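Local coordinates for protein collagen adhesin (Enterococcus faecalis, PDB 2OKM) that probably binds collagen at the enterococcal cell surface, the chain here being the N2 subdomain of a longer adhesin attached to the cell wall, at residues V20-N25 with S45-N50; E52-D57 with N86-R91. One frame throughout, in Å; residues are numbered along the deposited sequence.

Interaction 1: V20-N25 with S45-N50; sequences VRWFLN and SGQQLN
The indole N-H of Trp22 donates to the side-chain carbonyl of Gln47, with NE1 3.0 Å from OE1 and an N-H...O angle of 150°. The oxygen sits at the edge of the indole, almost in its plane, and the donor meets the carbonyl nearly along the C=O axis, at 162°. Ring and amide are also not far from coplanar, although the two side chains run across each other at about a right angle. OE1 also lies beside the six-membered ring, 3.6 Å from Trp22 CZ2. Gln47 reaches this place because its chain stays extended past CG (chi2 167°), which carries the amide well away from its own backbone. Val20 adds an apolar wall: its CG2 is 4.1 Å from Gln47 OE1, while CG1 lies over one face of the indole near the rim, 3.2 Å above the plane.

The backbones do not pair here; the closest CA atoms, those of Val20 and Gln47, are 8.0 Å apart. Both strands instead pair with strand 101-110, on which Tyr106 brings its ring against that of Trp22. Across the interior of the beta sandwich, immunoglobulin-like as in related Gram-positive adhesins, stands strand 119-128, which supplies Phe120 next to Val20 and Gln47. It also provides the backbone oxygen of Glu121, which accepts from Gln47 NE2. The same NE2 makes a weak bond to Ser45 O, at 3.4 Å.

With its oxygen accepting from the indole and its nitrogen donating to Glu121 O and, weakly, to Ser45 O, the amide of Gln47 has its orientation fixed. The buried indole N-H and amide oxygen thus satisfy each other, backbone carbonyls serve the amide nitrogen, and Gln47 ties one sheet to the backbone of the other.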
loop_
_atom_site.group_PDB
_atom_site.type_symbol
_atom_site.label_atom_id
_atom_site.label_comp_id
_atom_site.label_asym_id
_atom_site.label_seq_id
_atom_site.Cartn_x
_atom_site.Cartn_y
_atom_site.Cartn_z
ATOM N N VAL A 20 13.838 4.445 -0.684
ATOM C CA VAL A 20 12.618 5.205 -0.897
ATOM C C VAL A 20 11.604 4.598 0.061
ATOM O O VAL A 20 11.477 3.374 0.138
ATOM C CB VAL A 20 12.075 5.060 -2.334
ATOM C CG1 VAL A 20 10.761 5.815 -2.464
ATOM C CG2 VAL A 20 13.087 5.599 -3.335
ATOM N N ARG A 21 10.915 5.448 0.820
ATOM C CA ARG A 21 9.893 4.971 1.744
ATOM C C ARG A 21 8.550 5.154 1.049
ATOM O O ARG A 21 8.218 6.255 0.611
ATOM C CB ARG A 21 9.899 5.773 3.050
ATOM C CG ARG A 21 11.218 5.775 3.807
ATOM C CD ARG A 21 10.979 6.187 5.259
ATOM N NE ARG A 21 10.186 7.412 5.357
ATOM C CZ ARG A 21 9.528 7.792 6.450
ATOM N NH1 ARG A 21 9.563 7.042 7.543
ATOM N NH2 ARG A 21 8.829 8.920 6.449
ATOM N N TRP A 22 7.788 4.071 0.935
ATOM C CA TRP A 22 6.488 4.124 0.279
ATOM C C TRP A 22 5.356 3.897 1.269
ATOM O O TRP A 22 5.539 3.249 2.304
ATOM C CB TRP A 22 6.408 3.077 -0.842
ATOM C CG TRP A 22 7.238 3.405 -2.058
ATOM C CD1 TRP A 22 8.411 2.811 -2.439
ATOM C CD2 TRP A 22 6.962 4.411 -3.041
ATOM N NE1 TRP A 22 8.877 3.384 -3.599
ATOM C CE2 TRP A 22 8.005 4.369 -3.992
ATOM C CE3 TRP A 22 5.925 5.342 -3.216
ATOM C CZ2 TRP A 22 8.055 5.229 -5.099
ATOM C CZ3 TRP A 22 5.971 6.200 -4.319
ATOM C CH2 TRP A 22 7.029 6.131 -5.247
ATOM N N PHE A 23 4.190 4.450 0.951
ATOM C CA PHE A 23 3.023 4.317 1.813
ATOM C C PHE A 23 1.761 4.035 1.009
ATOM O O PHE A 23 1.445 4.761 0.062
ATOM C CB PHE A 23 2.784 5.610 2.607
ATOM C CG PHE A 23 3.971 6.076 3.411
ATOM C CD1 PHE A 23 5.046 6.706 2.796
ATOM C CD2 PHE A 23 3.995 5.910 4.793
ATOM C CE1 PHE A 23 6.133 7.166 3.544
ATOM C CE2 PHE A 23 5.076 6.367 5.553
ATOM C CZ PHE A 23 6.144 6.996 4.925
ATOM N N LEU A 24 1.047 2.980 1.388
ATOM C CA LEU A 24 -0.217 2.644 0.747
ATOM C C LEU A 24 -1.249 2.989 1.815
ATOM O O LEU A 24 -1.310 2.346 2.858
ATOM C CB LEU A 24 -0.273 1.153 0.402
ATOM C CG LEU A 24 0.899 0.627 -0.434
ATOM C CD1 LEU A 24 0.669 -0.847 -0.707
ATOM C CD2 LEU A 24 1.027 1.397 -1.747
ATOM N N ASN A 25 -2.045 4.022 1.555
ATOM C CA ASN A 25 -3.044 4.490 2.513
ATOM C C ASN A 25 -4.423 3.992 2.143
ATOM O O ASN A 25 -5.067 4.510 1.234
ATOM C CB ASN A 25 -2.999 6.009 2.551
ATOM C CG ASN A 25 -1.654 6.519 3.016
ATOM O OD1 ASN A 25 -1.349 6.488 4.206
ATOM N ND2 ASN A 25 -0.832 6.966 2.075
ATOM N N SER A 45 11.218 2.201 -12.275
ATOM C CA SER A 45 12.647 1.927 -12.398
ATOM C C SER A 45 13.511 2.562 -11.313
ATOM O O SER A 45 13.053 3.413 -10.543
ATOM C CB SER A 45 13.141 2.399 -13.767
ATOM O OG SER A 45 13.048 3.812 -13.879
ATOM N N GLY A 46 14.769 2.127 -11.264
ATOM C CA GLY A 46 15.733 2.654 -10.313
ATOM C C GLY A 46 15.539 2.235 -8.872
ATOM O O GLY A 46 16.143 2.822 -7.969
ATOM N N GLN A 47 14.723 1.205 -8.660
ATOM C CA GLN A 47 14.415 0.728 -7.317
ATOM C C GLN A 47 14.340 -0.788 -7.244
ATOM O O GLN A 47 13.993 -1.454 -8.218
ATOM C CB GLN A 47 13.056 1.273 -6.871
ATOM C CG GLN A 47 12.875 2.769 -7.023
ATOM C CD GLN A 47 11.426 3.186 -6.856
ATOM O OE1 GLN A 47 10.875 3.124 -5.757
ATOM N NE2 GLN A 47 10.798 3.600 -7.954
ATOM N N GLN A 48 14.661 -1.317 -6.071
ATOM C CA GLN A 48 14.584 -2.743 -5.812
ATOM C C GLN A 48 13.756 -2.905 -4.550
ATOM O O GLN A 48 14.169 -2.512 -3.461
ATOM C CB GLN A 48 15.976 -3.347 -5.628
ATOM C CG GLN A 48 16.680 -3.568 -6.953
ATOM C CD GLN A 48 15.940 -4.559 -7.843
ATOM O OE1 GLN A 48 16.025 -4.492 -9.070
ATOM N NE2 GLN A 48 15.215 -5.488 -7.224
ATOM N N LEU A 49 12.568 -3.469 -4.718
ATOM C CA LEU A 49 11.647 -3.675 -3.612
ATOM C C LEU A 49 12.240 -4.510 -2.479
ATOM O O LEU A 49 12.822 -5.568 -2.716
ATOM C CB LEU A 49 10.378 -4.348 -4.132
ATOM C CG LEU A 49 9.301 -4.699 -3.109
ATOM C CD1 LEU A 49 8.755 -3.422 -2.478
ATOM C CD2 LEU A 49 8.183 -5.465 -3.802
ATOM N N ASN A 50 12.095 -4.021 -1.249
ATOM C CA ASN A 50 12.582 -4.734 -0.072
ATOM C C ASN A 50 11.388 -5.565 0.411
ATOM O O ASN A 50 10.570 -5.100 1.205
ATOM C CB ASN A 50 13.021 -3.728 1.001
ATOM C CG ASN A 50 14.189 -2.857 0.547
ATOM O OD1 ASN A 50 14.404 -1.757 1.067
ATOM N ND2 ASN A 50 14.956 -3.353 -0.415
#

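Interaction 2: E52-D57 with N86-R91; sequences ESFTFD and NDFNLR. With SO4 (sulfate ion), chain C.
Segments 52-57 and 86-91 face each other without any hydrogen bond between them, their closest CA atoms, Phe54 and Leu90, standing 11.2 Å apart, a spacing that leaves room for a layer of side chains. Phe54 and Phe88 fill part of that layer as a T-shaped pair. The edge of Phe54 points at one face of Phe88, with the planes at 85° and the centroids 5.3 Å apart. The closest atom is Phe54 CZ, 4.0 Å from Phe88 CE2 and set toward the rim of the ring it faces. Phe88 takes a first torsion of 65°, its CG lying between the backbone N and the carbonyl carbon, and this helps turn the face of its ring to the incoming edge.

Strand 55-59 belongs to one antiparallel sheet and strand 87-92 to the other, so these residues form hydrophobic core between the two layers of the beta sandwich of this collagen-binding subdomain. Two residues further on in each strand, Phe56 and Leu90 reach toward each other from opposite directions, by a different kind of contact: Leu90 CD2 meets the edge of Phe56 near the ring plane, 4.1 Å from CE2. Phe72 stacks on Phe56, and Ile80 of strand 78-82 borders Phe54, Phe88 and Leu90.

Just before strand 87-92, Asn86 lies beside a bound sulfate. The ion, probably from the crystallisation liquor, receives a weak bond from the backbone of Asn86, N to O4 at 3.0 Å, and is also hydrogen-bonded to Thr84 OG1.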
loop_
_atom_site.group_PDB
_atom_site.type_symbol
_atom_site.label_atom_id
_atom_site.label_comp_id
_atom_site.label_asym_id
_atom_site.label_seq_id
_atom_site.Cartn_x
_atom_site.Cartn_y
_atom_site.Cartn_z
ATOM N N GLU A 52 10.973 -7.805 2.544
ATOM C CA GLU A 52 10.846 -8.108 3.968
ATOM C C GLU A 52 10.613 -6.853 4.807
ATOM O O GLU A 52 10.638 -6.914 6.034
ATOM C CB GLU A 52 12.110 -8.812 4.465
ATOM C CG GLU A 52 12.474 -10.068 3.683
ATOM C CD GLU A 52 13.762 -10.706 4.171
ATOM O OE1 GLU A 52 14.812 -10.029 4.150
ATOM O OE2 GLU A 52 13.726 -11.887 4.571
ATOM N N SER A 53 10.369 -5.725 4.147
ATOM C CA SER A 53 10.183 -4.453 4.852
ATOM C C SER A 53 8.755 -4.057 5.215
ATOM O O SER A 53 8.551 -3.087 5.947
ATOM C CB SER A 53 10.790 -3.315 4.025
ATOM O OG SER A 53 10.021 -3.065 2.858
ATOM N N PHE A 54 7.768 -4.794 4.727
ATOM C CA PHE A 54 6.375 -4.438 4.982
ATOM C C PHE A 54 5.873 -4.445 6.419
ATOM O O PHE A 54 6.122 -5.382 7.170
ATOM C CB PHE A 54 5.441 -5.338 4.169
ATOM C CG PHE A 54 5.446 -5.057 2.693
ATOM C CD1 PHE A 54 6.535 -5.418 1.898
ATOM C CD2 PHE A 54 4.354 -4.441 2.092
ATOM C CE1 PHE A 54 6.529 -5.165 0.527
ATOM C CE2 PHE A 54 4.341 -4.184 0.723
ATOM C CZ PHE A 54 5.432 -4.548 -0.062
ATOM N N THR A 55 5.162 -3.384 6.794
ATOM C CA THR A 55 4.533 -3.313 8.110
ATOM C C THR A 55 3.142 -2.751 7.862
ATOM O O THR A 55 2.926 -1.983 6.916
ATOM C CB THR A 55 5.284 -2.417 9.135
ATOM O OG1 THR A 55 5.261 -1.052 8.715
ATOM C CG2 THR A 55 6.718 -2.885 9.300
ATOM N N PHE A 56 2.199 -3.149 8.704
ATOM C CA PHE A 56 0.819 -2.713 8.563
ATOM C C PHE A 56 0.310 -1.987 9.803
ATOM O O PHE A 56 0.302 -2.539 10.903
ATOM C CB PHE A 56 -0.082 -3.915 8.253
ATOM C CG PHE A 56 0.244 -4.601 6.957
ATOM C CD1 PHE A 56 1.373 -5.406 6.844
ATOM C CD2 PHE A 56 -0.574 -4.429 5.841
ATOM C CE1 PHE A 56 1.686 -6.032 5.634
ATOM C CE2 PHE A 56 -0.272 -5.051 4.629
ATOM C CZ PHE A 56 0.861 -5.854 4.527
ATOM N N ASP A 57 -0.118 -0.745 9.591
ATOM C CA ASP A 57 -0.649 0.152 10.623
ATOM C C ASP A 57 -2.165 0.038 10.471
ATOM O O ASP A 57 -2.755 0.687 9.607
ATOM C CB ASP A 57 -0.162 1.569 10.295
ATOM C CG ASP A 57 -0.626 2.612 11.285
ATOM O OD1 ASP A 57 -1.485 2.310 12.139
ATOM O OD2 ASP A 57 -0.118 3.753 11.188
ATOM N N ASN A 86 9.907 -6.792 -8.150
ATOM C CA ASN A 86 9.453 -5.434 -7.861
ATOM C C ASN A 86 7.955 -5.168 -8.025
ATOM O O ASN A 86 7.499 -4.037 -7.845
ATOM C CB ASN A 86 10.247 -4.453 -8.728
ATOM C CG ASN A 86 11.738 -4.516 -8.451
ATOM O OD1 ASN A 86 12.543 -4.803 -9.342
ATOM N ND2 ASN A 86 12.114 -4.249 -7.209
ATOM N N ASP A 87 7.196 -6.199 -8.374
ATOM C CA ASP A 87 5.753 -6.062 -8.542
ATOM C C ASP A 87 5.063 -6.963 -7.524
ATOM O O ASP A 87 5.514 -8.077 -7.266
ATOM C CB ASP A 87 5.323 -6.492 -9.947
ATOM C CG ASP A 87 5.856 -5.581 -11.036
ATOM O OD1 ASP A 87 5.707 -5.945 -12.222
ATOM O OD2 ASP A 87 6.408 -4.510 -10.719
ATOM N N PHE A 88 3.968 -6.487 -6.946
ATOM C CA PHE A 88 3.249 -7.296 -5.972
ATOM C C PHE A 88 1.762 -7.015 -6.015
ATOM O O PHE A 88 1.334 -5.934 -6.412
ATOM C CB PHE A 88 3.787 -7.045 -4.552
ATOM C CG PHE A 88 3.564 -5.642 -4.042
ATOM C CD1 PHE A 88 2.382 -5.301 -3.385
ATOM C CD2 PHE A 88 4.543 -4.664 -4.206
ATOM C CE1 PHE A 88 2.179 -4.005 -2.903
ATOM C CE2 PHE A 88 4.349 -3.364 -3.728
ATOM C CZ PHE A 88 3.165 -3.036 -3.073
ATOM N N ASN A 89 0.974 -8.017 -5.646
ATOM C CA ASN A 89 -0.467 -7.857 -5.582
ATOM C C ASN A 89 -0.794 -8.004 -4.104
ATOM O O ASN A 89 -0.368 -8.963 -3.459
ATOM C CB ASN A 89 -1.191 -8.934 -6.393
ATOM C CG ASN A 89 -0.914 -8.830 -7.877
ATOM O OD1 ASN A 89 -0.738 -7.735 -8.410
ATOM N ND2 ASN A 89 -0.892 -9.970 -8.558
ATOM N N LEU A 90 -1.534 -7.044 -3.566
ATOM C CA LEU A 90 -1.898 -7.078 -2.158
ATOM C C LEU A 90 -3.411 -7.024 -2.002
ATOM O O LEU A 90 -4.068 -6.127 -2.530
ATOM C CB LEU A 90 -1.248 -5.898 -1.428
ATOM C CG LEU A 90 -1.543 -5.714 0.065
ATOM C CD1 LEU A 90 -1.142 -6.956 0.840
ATOM C CD2 LEU A 90 -0.780 -4.496 0.575
ATOM N N ARG A 91 -3.956 -7.996 -1.278
ATOM C CA ARG A 91 -5.393 -8.069 -1.051
ATOM C C ARG A 91 -5.736 -7.976 0.431
ATOM O O ARG A 91 -5.044 -8.544 1.273
ATOM C CB ARG A 91 -5.929 -9.385 -1.610
ATOM C CG ARG A 91 -7.372 -9.665 -1.267
ATOM C CD ARG A 91 -7.823 -10.957 -1.930
ATOM N NE ARG A 91 -7.643 -10.970 -3.382
ATOM C CZ ARG A 91 -8.630 -10.818 -4.259
ATOM N NH1 ARG A 91 -9.863 -10.635 -3.824
ATOM N NH2 ARG A 91 -8.399 -10.887 -5.569
HETATM S S SO4 C . 10.784 -6.585 -12.160
HETATM O O1 SO4 C . 11.374 -5.237 -12.020
HETATM O O2 SO4 C . 9.334 -6.467 -12.407
HETATM O O3 SO4 C . 11.412 -7.265 -13.312
HETATM O O4 SO4 C . 11.029 -7.360 -10.925
#

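The centres of interactions 1 and 2 lie 10 Å apart in the same sandwich; interaction 1 joins two strands of one sheet, interaction 2 strands of the two facing sheets. The link along the chain is short, since strand 47-49 leads into 55-59 and Ser53 OG bonds to Asn50 O. In space they meet at Leu49, whose CD2 is 3.7 Å from Phe88 CD2. Tyr106 of strand 101-110 serves both: its ring packs with Trp22 from interaction 1, stacks with Phe54 and meets Phe88 edge-to-face in interaction 2. The interior thus passes from a polar indole-amide pair to packing of apolar side chains. The sulfate sits at Asn86, whose side chain also touches Gln48 and Leu49.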